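Local coordinates for probable aspartate aminotransferase 2 (Methanococcus jannaschii, PDB 2Z61), which catalyses the pyridoxal phosphate-dependent transamination between a furancarboxaldehyde phosphate and alanine, giving pyruvate and the aminomethylfuran precursor of methanofuran, at residues S108-D111 with D112-V116; N120-Y123 with P124-N128; F142-E145 with S146-A150; E169-R173 with E174-F178. All coordinates share one frame; numbering follows the deposited sequence.

Interaction 1 (S108-D111 with D112-V116)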
loop_
_atom_site.group_PDB
_atom_site.type_symbol
_atom_site.label_atom_id
_atom_site.label_comp_id
_atom_site.label_asym_id
_atom_site.label_seq_id
_atom_site.Cartn_x
_atom_site.Cartn_y
_atom_site.Cartn_z
ATOM N N SER A 108 -7.099 2.164 13.219
ATOM C CA SER A 108 -7.576 3.370 13.876
ATOM C C SER A 108 -8.509 3.188 15.067
ATOM O O SER A 108 -8.722 4.136 15.817
ATOM C CB SER A 108 -8.254 4.279 12.847
ATOM O OG SER A 108 -9.420 3.670 12.315
ATOM N N ILE A 109 -9.054 1.987 15.259
ATOM C CA ILE A 109 -9.986 1.776 16.364
ATOM C C ILE A 109 -9.742 0.547 17.240
ATOM O O ILE A 109 -10.429 0.360 18.239
ATOM C CB ILE A 109 -11.451 1.697 15.834
ATOM C CG1 ILE A 109 -11.690 0.352 15.135
ATOM C CG2 ILE A 109 -11.715 2.827 14.847
ATOM C CD1 ILE A 109 -13.044 0.251 14.439
ATOM N N ILE A 110 -8.773 -0.288 16.883
ATOM C CA ILE A 110 -8.513 -1.495 17.665
ATOM C C ILE A 110 -7.283 -1.484 18.574
ATOM O O ILE A 110 -6.159 -1.292 18.112
ATOM C CB ILE A 110 -8.422 -2.723 16.737
ATOM C CG1 ILE A 110 -9.811 -3.033 16.178
ATOM C CG2 ILE A 110 -7.866 -3.920 17.496
ATOM C CD1 ILE A 110 -9.851 -4.208 15.239
ATOM N N ASP A 111 -7.512 -1.699 19.870
ATOM C CA ASP A 111 -6.440 -1.750 20.866
ATOM C C ASP A 111 -6.131 -3.207 21.174
ATOM O O ASP A 111 -6.901 -4.098 20.820
ATOM C CB ASP A 111 -6.854 -1.057 22.166
ATOM C CG ASP A 111 -7.090 0.428 21.994
ATOM O OD1 ASP A 111 -6.202 1.111 21.445
ATOM O OD2 ASP A 111 -8.160 0.916 22.416
ATOM N N ASP A 112 -5.003 -3.455 21.836
ATOM C CA ASP A 112 -4.640 -4.824 22.188
ATOM C C ASP A 112 -5.689 -5.393 23.132
ATOM O O ASP A 112 -6.175 -4.692 24.019
ATOM C CB ASP A 112 -3.265 -4.861 22.864
ATOM C CG ASP A 112 -2.141 -4.530 21.908
ATOM O OD1 ASP A 112 -2.020 -3.352 21.507
ATOM O OD2 ASP A 112 -1.385 -5.455 21.544
ATOM N N GLY A 113 -6.044 -6.657 22.929
ATOM C CA GLY A 113 -7.035 -7.287 23.784
ATOM C C GLY A 113 -8.464 -7.240 23.264
ATOM O O GLY A 113 -9.318 -7.997 23.740
ATOM N N ASP A 114 -8.736 -6.363 22.300
ATOM C CA ASP A 114 -10.082 -6.254 21.738
ATOM C C ASP A 114 -10.496 -7.524 21.016
ATOM O O ASP A 114 -9.659 -8.324 20.594
ATOM C CB ASP A 114 -10.185 -5.105 20.734
ATOM C CG ASP A 114 -10.205 -3.746 21.387
ATOM O OD1 ASP A 114 -10.165 -3.675 22.634
ATOM O OD2 ASP A 114 -10.279 -2.744 20.642
ATOM N N GLU A 115 -11.804 -7.694 20.871
ATOM C CA GLU A 115 -12.353 -8.840 20.168
ATOM C C GLU A 115 -13.096 -8.281 18.961
ATOM O O GLU A 115 -13.856 -7.315 19.082
ATOM C CB GLU A 115 -13.320 -9.620 21.065
ATOM C CG GLU A 115 -12.708 -10.105 22.374
ATOM C CD GLU A 115 -13.670 -10.952 23.193
ATOM O OE1 GLU A 115 -14.836 -10.542 23.350
ATOM O OE2 GLU A 115 -13.263 -12.025 23.681
ATOM N N VAL A 116 -12.864 -8.870 17.794
ATOM C CA VAL A 116 -13.528 -8.427 16.576
ATOM C C VAL A 116 -14.337 -9.608 16.072
ATOM O O VAL A 116 -13.815 -10.713 15.972
ATOM C CB VAL A 116 -12.499 -7.999 15.497
ATOM C CG1 VAL A 116 -13.210 -7.622 14.209
ATOM C CG2 VAL A 116 -11.671 -6.827 16.006
#
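Asp-111 and Asp-114 close a type II beta turn, the link that carries helix 98-109 into strand 115-119 of the large mixed sheet. The backbone closure is Asp-114 N to Asp-111 O at 3.3 Å. A second bond runs the other way: Asp-111 N gives its hydrogen to Asp-114 OD2 over 3.1 Å, reaching that oxygen from above the carboxylate plane, 68° out of it. The Asp-114 carboxylate can fold back like this because CG lies beside its own backbone N (chi1 -74°). Its OD2 also forms a salt bridge with Lys-156, so one buried oxygen serves two donors. Lys-156 makes a long, weak ion pair with Asp-111 OD2 as well, which would ease the like charges of Asp-111 OD2 and Asp-114 OD2, 4.6 Å apart.

The packed side of the turn is apolar. Ile-110 and Val-116 meet at about a right angle, and both are buried, with Ala-135 against the isoleucine and Ile-159 against the valine. The solvent side is Asp-112 and Gly-113; the CB of Asp-112 points away, although it still touches Asp-111. Gly-113 has a positive phi (94°), at which a CB would press on the preceding carbonyl oxygen. Asp-111 faces the second subunit, its OD1 accepting from the backbone N of that subunit's Lys-4. On the apolar side the touch is tight, Ile-110 CD1 lying 3.3 Å from Val-116 CG2.

Interaction 2 (N120-Y123 with P124-N128)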
loop_
_atom_site.group_PDB
_atom_site.type_symbol
_atom_site.label_atom_id
_atom_site.label_comp_id
_atom_site.label_asym_id
_atom_site.label_seq_id
_atom_site.Cartn_x
_atom_site.Cartn_y
_atom_site.Cartn_z
ATOM N N ASN A 120 -18.221 -16.855 10.046
ATOM C CA ASN A 120 -17.629 -18.174 9.820
ATOM C C ASN A 120 -18.540 -18.826 8.779
ATOM O O ASN A 120 -19.656 -19.224 9.103
ATOM C CB ASN A 120 -17.670 -19.006 11.108
ATOM C CG ASN A 120 -16.796 -20.261 11.036
ATOM O OD1 ASN A 120 -16.495 -20.775 9.958
ATOM N ND2 ASN A 120 -16.402 -20.762 12.199
ATOM N N PRO A 121 -18.080 -18.964 7.522
ATOM C CA PRO A 121 -16.796 -18.599 6.909
ATOM C C PRO A 121 -16.711 -17.143 6.452
ATOM O O PRO A 121 -17.728 -16.461 6.340
ATOM C CB PRO A 121 -16.716 -19.551 5.732
ATOM C CG PRO A 121 -18.135 -19.524 5.242
ATOM C CD PRO A 121 -18.937 -19.647 6.533
ATOM N N CYS A 122 -15.491 -16.685 6.172
ATOM C CA CYS A 122 -15.258 -15.315 5.713
ATOM C C CYS A 122 -13.926 -15.187 4.966
ATOM O O CYS A 122 -13.226 -16.174 4.741
ATOM C CB CYS A 122 -15.262 -14.350 6.901
ATOM S SG CYS A 122 -13.688 -14.224 7.783
ATOM N N TYR A 123 -13.585 -13.955 4.590
ATOM C CA TYR A 123 -12.339 -13.650 3.882
ATOM C C TYR A 123 -11.158 -13.988 4.804
ATOM O O TYR A 123 -11.035 -13.432 5.887
ATOM C CB TYR A 123 -12.307 -12.164 3.521
ATOM C CG TYR A 123 -11.170 -11.755 2.612
ATOM C CD1 TYR A 123 -10.370 -10.652 2.915
ATOM C CD2 TYR A 123 -10.918 -12.446 1.428
ATOM C CE1 TYR A 123 -9.347 -10.249 2.060
ATOM C CE2 TYR A 123 -9.904 -12.053 0.568
ATOM C CZ TYR A 123 -9.123 -10.956 0.889
ATOM O OH TYR A 123 -8.117 -10.575 0.032
ATOM N N PRO A 124 -10.265 -14.892 4.368
ATOM C CA PRO A 124 -9.094 -15.317 5.152
ATOM C C PRO A 124 -8.161 -14.250 5.719
ATOM O O PRO A 124 -7.519 -14.481 6.743
ATOM C CB PRO A 124 -8.375 -16.288 4.209
ATOM C CG PRO A 124 -8.797 -15.825 2.841
ATOM C CD PRO A 124 -10.259 -15.519 3.035
ATOM N N CYS A 125 -8.092 -13.089 5.073
ATOM C CA CYS A 125 -7.217 -12.018 5.538
ATOM C C CYS A 125 -7.712 -11.292 6.784
ATOM O O CYS A 125 -6.911 -10.706 7.518
ATOM C CB CYS A 125 -6.976 -11.002 4.416
ATOM S SG CYS A 125 -6.262 -11.726 2.909
ATOM N N TYR A 126 -9.019 -11.327 7.032
ATOM C CA TYR A 126 -9.580 -10.656 8.207
ATOM C C TYR A 126 -8.865 -11.079 9.495
ATOM O O TYR A 126 -8.332 -10.237 10.218
ATOM C CB TYR A 126 -11.087 -10.953 8.338
ATOM C CG TYR A 126 -11.976 -10.345 7.259
ATOM C CD1 TYR A 126 -13.281 -10.809 7.071
ATOM C CD2 TYR A 126 -11.525 -9.309 6.433
ATOM C CE1 TYR A 126 -14.112 -10.265 6.093
ATOM C CE2 TYR A 126 -12.352 -8.757 5.445
ATOM C CZ TYR A 126 -13.642 -9.242 5.281
ATOM O OH TYR A 126 -14.467 -8.714 4.309
ATOM N N LYS A 127 -8.862 -12.378 9.787
ATOM C CA LYS A 127 -8.212 -12.861 11.006
ATOM C C LYS A 127 -6.740 -12.440 11.118
ATOM O O LYS A 127 -6.262 -12.142 12.207
ATOM C CB LYS A 127 -8.330 -14.388 11.119
ATOM C CG LYS A 127 -7.488 -15.181 10.135
ATOM C CD LYS A 127 -7.678 -16.681 10.340
ATOM C CE LYS A 127 -6.874 -17.507 9.340
ATOM N NZ LYS A 127 -7.364 -17.360 7.943
ATOM N N ASN A 128 -6.022 -12.399 10.003
ATOM C CA ASN A 128 -4.621 -11.997 10.072
ATOM C C ASN A 128 -4.449 -10.529 10.451
ATOM O O ASN A 128 -3.575 -10.183 11.255
ATOM C CB ASN A 128 -3.906 -12.313 8.756
ATOM C CG ASN A 128 -3.621 -13.798 8.603
ATOM O OD1 ASN A 128 -3.313 -14.476 9.587
ATOM N ND2 ASN A 128 -3.709 -14.309 7.377
HETATM O O HOH W 1 -10.529 -14.701 8.804
#
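Tyr-123 and Tyr-126 form a T-shaped aromatic pair at the turn between strand 115-119 and helix 125-132, in the large domain of this aminotransferase. The edge of Tyr-123 is directed at the face of Tyr-126, with ring planes at 73° and centroids 5.5 Å apart. The atom over the centre of the face is aliphatic: Tyr-123 CB makes a CH-pi contact 3.7 Å from the Tyr-126 ring centroid, only 13° off the normal. A chi1 of -171° puts Tyr-123 CG anti to the backbone N, carrying the ring past the Tyr-126 face and alongside Cys-125. Pro-124 and Cys-125 both approach it from the same side: Pro-124 CD comes obliquely, 3.5 Å from Tyr-123 CD2, whereas Cys-125 brings its backbone N over that face, offset toward the rim, and its CB to 3.4 Å from Tyr-123 CE1. Cys-125 SG adds an oblique sulfur-aromatic contact.

The Tyr-126 ring takes a similar oblique touch from Cys-122, whose SG is 3.5 Å from Tyr-126 CD1. Its OH is hydrogen-bonded to Asp-189, and the side chain touches Ile-159 and Asn-161, which would restrict turning of the ring. Asp-189 matches the aspartate that pairs with the cofactor's pyridine nitrogen in this family, so the pair probably borders the pyridoxal phosphate site.

Tyr-123 O receives Tyr-126 N at 3.1 Å and a hydrogen from a water that accepts from Lys-127 N. The lysine curls back: its NZ gives to Pro-124 O, 3.1 Å away, in the carbonyl plane and on a lone pair.

Interaction 3 (F142-E145 with S146-A150)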
loop_
_atom_site.group_PDB
_atom_site.type_symbol
_atom_site.label_atom_id
_atom_site.label_comp_id
_atom_site.label_asym_id
_atom_site.label_seq_id
_atom_site.Cartn_x
_atom_site.Cartn_y
_atom_site.Cartn_z
ATOM N N PHE A 142 -23.649 -15.567 11.434
ATOM C CA PHE A 142 -24.246 -14.243 11.462
ATOM C C PHE A 142 -25.761 -14.278 11.635
ATOM O O PHE A 142 -26.514 -13.857 10.764
ATOM C CB PHE A 142 -23.833 -13.437 10.219
ATOM C CG PHE A 142 -22.561 -12.631 10.415
ATOM C CD1 PHE A 142 -21.719 -12.892 11.494
ATOM C CD2 PHE A 142 -22.216 -11.606 9.535
ATOM C CE1 PHE A 142 -20.559 -12.149 11.699
ATOM C CE2 PHE A 142 -21.054 -10.856 9.733
ATOM C CZ PHE A 142 -20.226 -11.129 10.818
ATOM N N THR A 143 -26.186 -14.805 12.781
ATOM C CA THR A 143 -27.594 -14.873 13.142
ATOM C C THR A 143 -27.712 -14.032 14.406
ATOM O O THR A 143 -26.727 -13.850 15.129
ATOM C CB THR A 143 -28.066 -16.317 13.459
ATOM O OG1 THR A 143 -27.404 -16.793 14.635
ATOM C CG2 THR A 143 -27.771 -17.249 12.301
ATOM N N VAL A 144 -28.911 -13.524 14.663
ATOM C CA VAL A 144 -29.154 -12.694 15.831
ATOM C C VAL A 144 -28.795 -13.407 17.131
ATOM O O VAL A 144 -28.154 -12.827 18.008
ATOM C CB VAL A 144 -30.630 -12.254 15.883
ATOM C CG1 VAL A 144 -30.895 -11.418 17.130
ATOM C CG2 VAL A 144 -30.964 -11.461 14.634
ATOM N N GLU A 145 -29.199 -14.668 17.246
ATOM C CA GLU A 145 -28.928 -15.441 18.453
ATOM C C GLU A 145 -27.439 -15.646 18.721
ATOM O O GLU A 145 -26.963 -15.400 19.828
ATOM C CB GLU A 145 -29.620 -16.801 18.378
ATOM C CG GLU A 145 -29.614 -17.548 19.697
ATOM C CD GLU A 145 -30.468 -18.798 19.658
ATOM O OE1 GLU A 145 -31.632 -18.707 19.215
ATOM O OE2 GLU A 145 -29.975 -19.868 20.075
ATOM N N SER A 146 -26.705 -16.101 17.713
ATOM C CA SER A 146 -25.274 -16.340 17.870
ATOM C C SER A 146 -24.479 -15.061 18.125
ATOM O O SER A 146 -23.494 -15.078 18.858
ATOM C CB SER A 146 -24.727 -17.062 16.640
ATOM O OG SER A 146 -25.196 -16.446 15.458
ATOM N N LEU A 147 -24.897 -13.953 17.520
ATOM C CA LEU A 147 -24.203 -12.696 17.742
ATOM C C LEU A 147 -24.398 -12.252 19.193
ATOM O O LEU A 147 -23.490 -11.687 19.801
ATOM C CB LEU A 147 -24.717 -11.614 16.790
ATOM C CG LEU A 147 -24.309 -11.731 15.316
ATOM C CD1 LEU A 147 -24.909 -10.574 14.534
ATOM C CD2 LEU A 147 -22.787 -11.721 15.186
ATOM N N GLU A 148 -25.582 -12.509 19.746
ATOM C CA GLU A 148 -25.867 -12.142 21.132
ATOM C C GLU A 148 -24.954 -12.933 22.063
ATOM O O GLU A 148 -24.381 -12.383 23.002
ATOM C CB GLU A 148 -27.335 -12.424 21.483
ATOM C CG GLU A 148 -28.321 -11.620 20.648
ATOM C CD GLU A 148 -29.770 -11.920 20.979
ATOM O OE1 GLU A 148 -30.152 -13.111 20.971
ATOM O OE2 GLU A 148 -30.532 -10.960 21.236
ATOM N N GLU A 149 -24.813 -14.225 21.785
ATOM C CA GLU A 149 -23.970 -15.093 22.593
ATOM C C GLU A 149 -22.475 -14.775 22.481
ATOM O O GLU A 149 -21.721 -15.009 23.424
ATOM C CB GLU A 149 -24.218 -16.555 22.209
ATOM C CG GLU A 149 -25.613 -17.036 22.578
ATOM C CD GLU A 149 -25.809 -18.525 22.372
ATOM O OE1 GLU A 149 -25.611 -19.008 21.236
ATOM O OE2 GLU A 149 -26.167 -19.214 23.351
ATOM N N ALA A 150 -22.049 -14.238 21.340
ATOM C CA ALA A 150 -20.639 -13.922 21.138
ATOM C C ALA A 150 -20.192 -12.613 21.783
ATOM O O ALA A 150 -19.011 -12.447 22.088
ATOM C CB ALA A 150 -20.315 -13.902 19.639
#
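Leu-147 meets the Phe-142 ring obliquely, at neither a clean face nor a clean edge: its CD2 is 4.0 Å from Phe-142 CD1, with CE1 only slightly farther. The same phenylalanine also touches Gln-119 of strand 115-119. The other flat groups are carboxylates. That of Glu-148 lies beside the Val-144 side chain, its CD 4.0 Å from Val-144 CG1, the two chains being inclined to each other. Those of Glu-145 and Glu-149 reach out from neighbouring turns, with Glu-145 OE2 and Glu-149 OE1 4.6 Å apart; at an exposed surface this like-charge pair is probably screened by solvent.

Residues 144-150 form the whole of a short helix, with Thr-143 at its N-cap. Thr-143 O takes Leu-147 N at 3.0 Å, with the donor nearly along the C=O axis, and the next bonds of the series run from Glu-148 N to Val-144 O and from Glu-149 N to Glu-145 O. The cap is also tied side chain to side chain. Both hydroxyls sit between their own backbone N and carbonyl carbon (chi1 66° for Thr-143, 47° for Ser-146), which turns them toward each other, and Thr-143 OG1 and Ser-146 OG share a hydrogen bond. The modelled separation of 2.4 Å is very short, so its exact length is doubtful. Ser-146 OG is bonded also to Asp-141 O, which joins the serine to the chain ahead of the cap. Leu-147 packs on Ile-175 and Phe-178 of helix 173-182 and leans over its own bond's acceptor, CG lying 3.2 Å from Thr-143 O.

Interaction 4 (E169-R173 with E174-F178)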
loop_
_atom_site.group_PDB
_atom_site.type_symbol
_atom_site.label_atom_id
_atom_site.label_comp_id
_atom_site.label_asym_id
_atom_site.label_seq_id
_atom_site.Cartn_x
_atom_site.Cartn_y
_atom_site.Cartn_z
ATOM N N GLU A 169 -23.359 -14.650 -0.729
ATOM C CA GLU A 169 -24.664 -14.265 -0.219
ATOM C C GLU A 169 -24.696 -12.816 0.243
ATOM O O GLU A 169 -23.653 -12.204 0.469
ATOM C CB GLU A 169 -25.041 -15.180 0.947
ATOM C CG GLU A 169 -25.199 -16.639 0.557
ATOM C CD GLU A 169 -25.346 -17.552 1.762
ATOM O OE1 GLU A 169 -26.193 -17.268 2.634
ATOM O OE2 GLU A 169 -24.615 -18.558 1.834
ATOM N N VAL A 170 -25.899 -12.272 0.374
ATOM C CA VAL A 170 -26.090 -10.905 0.840
ATOM C C VAL A 170 -26.543 -11.011 2.292
ATOM O O VAL A 170 -27.431 -11.803 2.605
ATOM C CB VAL A 170 -27.190 -10.179 0.027
ATOM C CG1 VAL A 170 -27.454 -8.805 0.617
ATOM C CG2 VAL A 170 -26.768 -10.042 -1.424
ATOM N N ILE A 171 -25.929 -10.232 3.179
ATOM C CA ILE A 171 -26.293 -10.266 4.596
ATOM C C ILE A 171 -27.634 -9.563 4.789
ATOM O O ILE A 171 -27.877 -8.508 4.201
ATOM C CB ILE A 171 -25.224 -9.564 5.466
ATOM C CG1 ILE A 171 -23.890 -10.315 5.372
ATOM C CG2 ILE A 171 -25.687 -9.505 6.916
ATOM C CD1 ILE A 171 -23.990 -11.801 5.681
ATOM N N ASP A 172 -28.502 -10.136 5.616
ATOM C CA ASP A 172 -29.806 -9.534 5.840
ATOM C C ASP A 172 -29.809 -8.298 6.733
ATOM O O ASP A 172 -28.928 -8.104 7.575
ATOM C CB ASP A 172 -30.796 -10.556 6.405
ATOM C CG ASP A 172 -32.204 -9.987 6.515
ATOM O OD1 ASP A 172 -32.866 -10.213 7.554
ATOM O OD2 ASP A 172 -32.638 -9.297 5.561
ATOM N N ARG A 173 -30.834 -7.477 6.524
ATOM C CA ARG A 173 -31.065 -6.232 7.243
ATOM C C ARG A 173 -30.952 -6.326 8.767
ATOM O O ARG A 173 -30.372 -5.441 9.398
ATOM C CB ARG A 173 -32.448 -5.700 6.849
ATOM C CG ARG A 173 -32.995 -4.591 7.730
ATOM C CD ARG A 173 -34.478 -4.340 7.446
ATOM N NE ARG A 173 -34.696 -3.267 6.480
ATOM C CZ ARG A 173 -34.667 -1.973 6.783
ATOM N NH1 ARG A 173 -34.431 -1.585 8.030
ATOM N NH2 ARG A 173 -34.871 -1.064 5.839
ATOM N N GLU A 174 -31.501 -7.387 9.350
ATOM C CA GLU A 174 -31.481 -7.573 10.803
ATOM C C GLU A 174 -30.091 -7.603 11.431
ATOM O O GLU A 174 -29.896 -7.098 12.535
ATOM C CB GLU A 174 -32.231 -8.851 11.180
ATOM C CG GLU A 174 -33.714 -8.797 10.878
ATOM C CD GLU A 174 -34.442 -10.064 11.286
ATOM O OE1 GLU A 174 -35.685 -10.105 11.139
ATOM O OE2 GLU A 174 -33.773 -11.014 11.753
ATOM N N ILE A 175 -29.129 -8.208 10.743
ATOM C CA ILE A 175 -27.773 -8.269 11.272
ATOM C C ILE A 175 -27.228 -6.854 11.433
ATOM O O ILE A 175 -26.609 -6.534 12.447
ATOM C CB ILE A 175 -26.827 -9.076 10.352
ATOM C CG1 ILE A 175 -27.233 -10.553 10.334
ATOM C CG2 ILE A 175 -25.405 -8.977 10.868
ATOM C CD1 ILE A 175 -28.601 -10.820 9.774
ATOM N N TYR A 176 -27.453 -6.005 10.432
ATOM C CA TYR A 176 -26.991 -4.622 10.515
ATOM C C TYR A 176 -27.679 -3.910 11.676
ATOM O O TYR A 176 -27.035 -3.236 12.465
ATOM C CB TYR A 176 -27.292 -3.858 9.219
ATOM C CG TYR A 176 -26.455 -4.284 8.036
ATOM C CD1 TYR A 176 -26.897 -5.275 7.170
ATOM C CD2 TYR A 176 -25.206 -3.714 7.801
ATOM C CE1 TYR A 176 -26.123 -5.690 6.100
ATOM C CE2 TYR A 176 -24.418 -4.125 6.730
ATOM C CZ TYR A 176 -24.887 -5.116 5.886
ATOM O OH TYR A 176 -24.116 -5.551 4.835
ATOM N N GLU A 177 -28.998 -4.072 11.769
ATOM C CA GLU A 177 -29.795 -3.449 12.827
ATOM C C GLU A 177 -29.331 -3.878 14.210
ATOM O O GLU A 177 -29.203 -3.053 15.114
ATOM C CB GLU A 177 -31.274 -3.793 12.616
ATOM C CG GLU A 177 -31.905 -3.034 11.450
ATOM C CD GLU A 177 -33.114 -3.741 10.850
ATOM O OE1 GLU A 177 -33.820 -3.108 10.037
ATOM O OE2 GLU A 177 -33.352 -4.924 11.178
ATOM N N PHE A 178 -29.061 -5.166 14.378
ATOM C CA PHE A 178 -28.581 -5.658 15.661
ATOM C C PHE A 178 -27.226 -5.034 15.989
ATOM O O PHE A 178 -27.005 -4.562 17.109
ATOM C CB PHE A 178 -28.427 -7.181 15.642
ATOM C CG PHE A 178 -27.985 -7.755 16.956
ATOM C CD1 PHE A 178 -28.881 -7.890 18.011
ATOM C CD2 PHE A 178 -26.658 -8.113 17.162
ATOM C CE1 PHE A 178 -28.459 -8.368 19.253
ATOM C CE2 PHE A 178 -26.229 -8.591 18.401
ATOM C CZ PHE A 178 -27.133 -8.716 19.447
#
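Tyr-176 runs back along the three residues that lead into its own helix, and each step of its side chain meets a different backbone carbonyl. CB lies 3.5 Å from Arg-173 O. CG stands beside the backbone N (chi1 -70°), which sends the ring back toward the preceding loop. CD1 then comes 3.5 Å from Asp-172 O, and CE1, next along the ring, is 3.8 Å from Ile-171 O and 3.9 Å from Ile-171 CG2. All three oxygens lie at the ring edge near its plane, where the slightly positive C-H hydrogens are, an electrostatically reasonable approach. Beyond these atoms the ring is stacked with Phe-207 and the side chain touches Ser-162.

The backbone bonds mark the entry into helix 173-182. Asp-172 O accepts Ile-175 N through a rather bent bond (136° at the hydrogen), whereas Arg-173 O takes Glu-177 N at 3.1 Å and 167°, the ordinary i to i+4 helical pattern. On the outer surface Arg-173 NH1 makes a salt bridge to Glu-177 OE1, which lies at the guanidinium edge. That oxygen is too close to a neighbour in the model, so the detail of the bridge is less certain.

The inner surface is apolar: Ile-171 and Ile-175 cross at about a right angle, with Ile-171 CG2 3.6 Å from Ile-175 CB. Ile-171, Ile-175 and Tyr-176 all rest on Ile-160 of strand 155-161, while Ile-175 and Phe-178 reach across to Leu-147 of helix 144-150, so helix 173-182 sits against both the sheet and that helix.

Overall arrangement
The four contacts follow in series along the chain, each at a junction beside the seven-stranded mixed sheet. Interactions 3 and 4 are the closest pair, with centres about 12 Å apart, and touch directly: Glu-148 CG packs 3.4 Å from Phe-178 CZ, and Phe-142 O lies 3.4 Å from Ile-175 CG1. Interactions 1 and 2 adjoin in sequence, with centres about 16 Å apart; both reach the second subunit, whereas 3 and 4 do not. Interaction 2 lies nearest the chain's centre, about 11 Å from it. Its partner Asp-189 probably corresponds to the family's aspartate at the cofactor's pyridine nitrogen, which would place it near the site where Lys-222 carries pyridoxal phosphate.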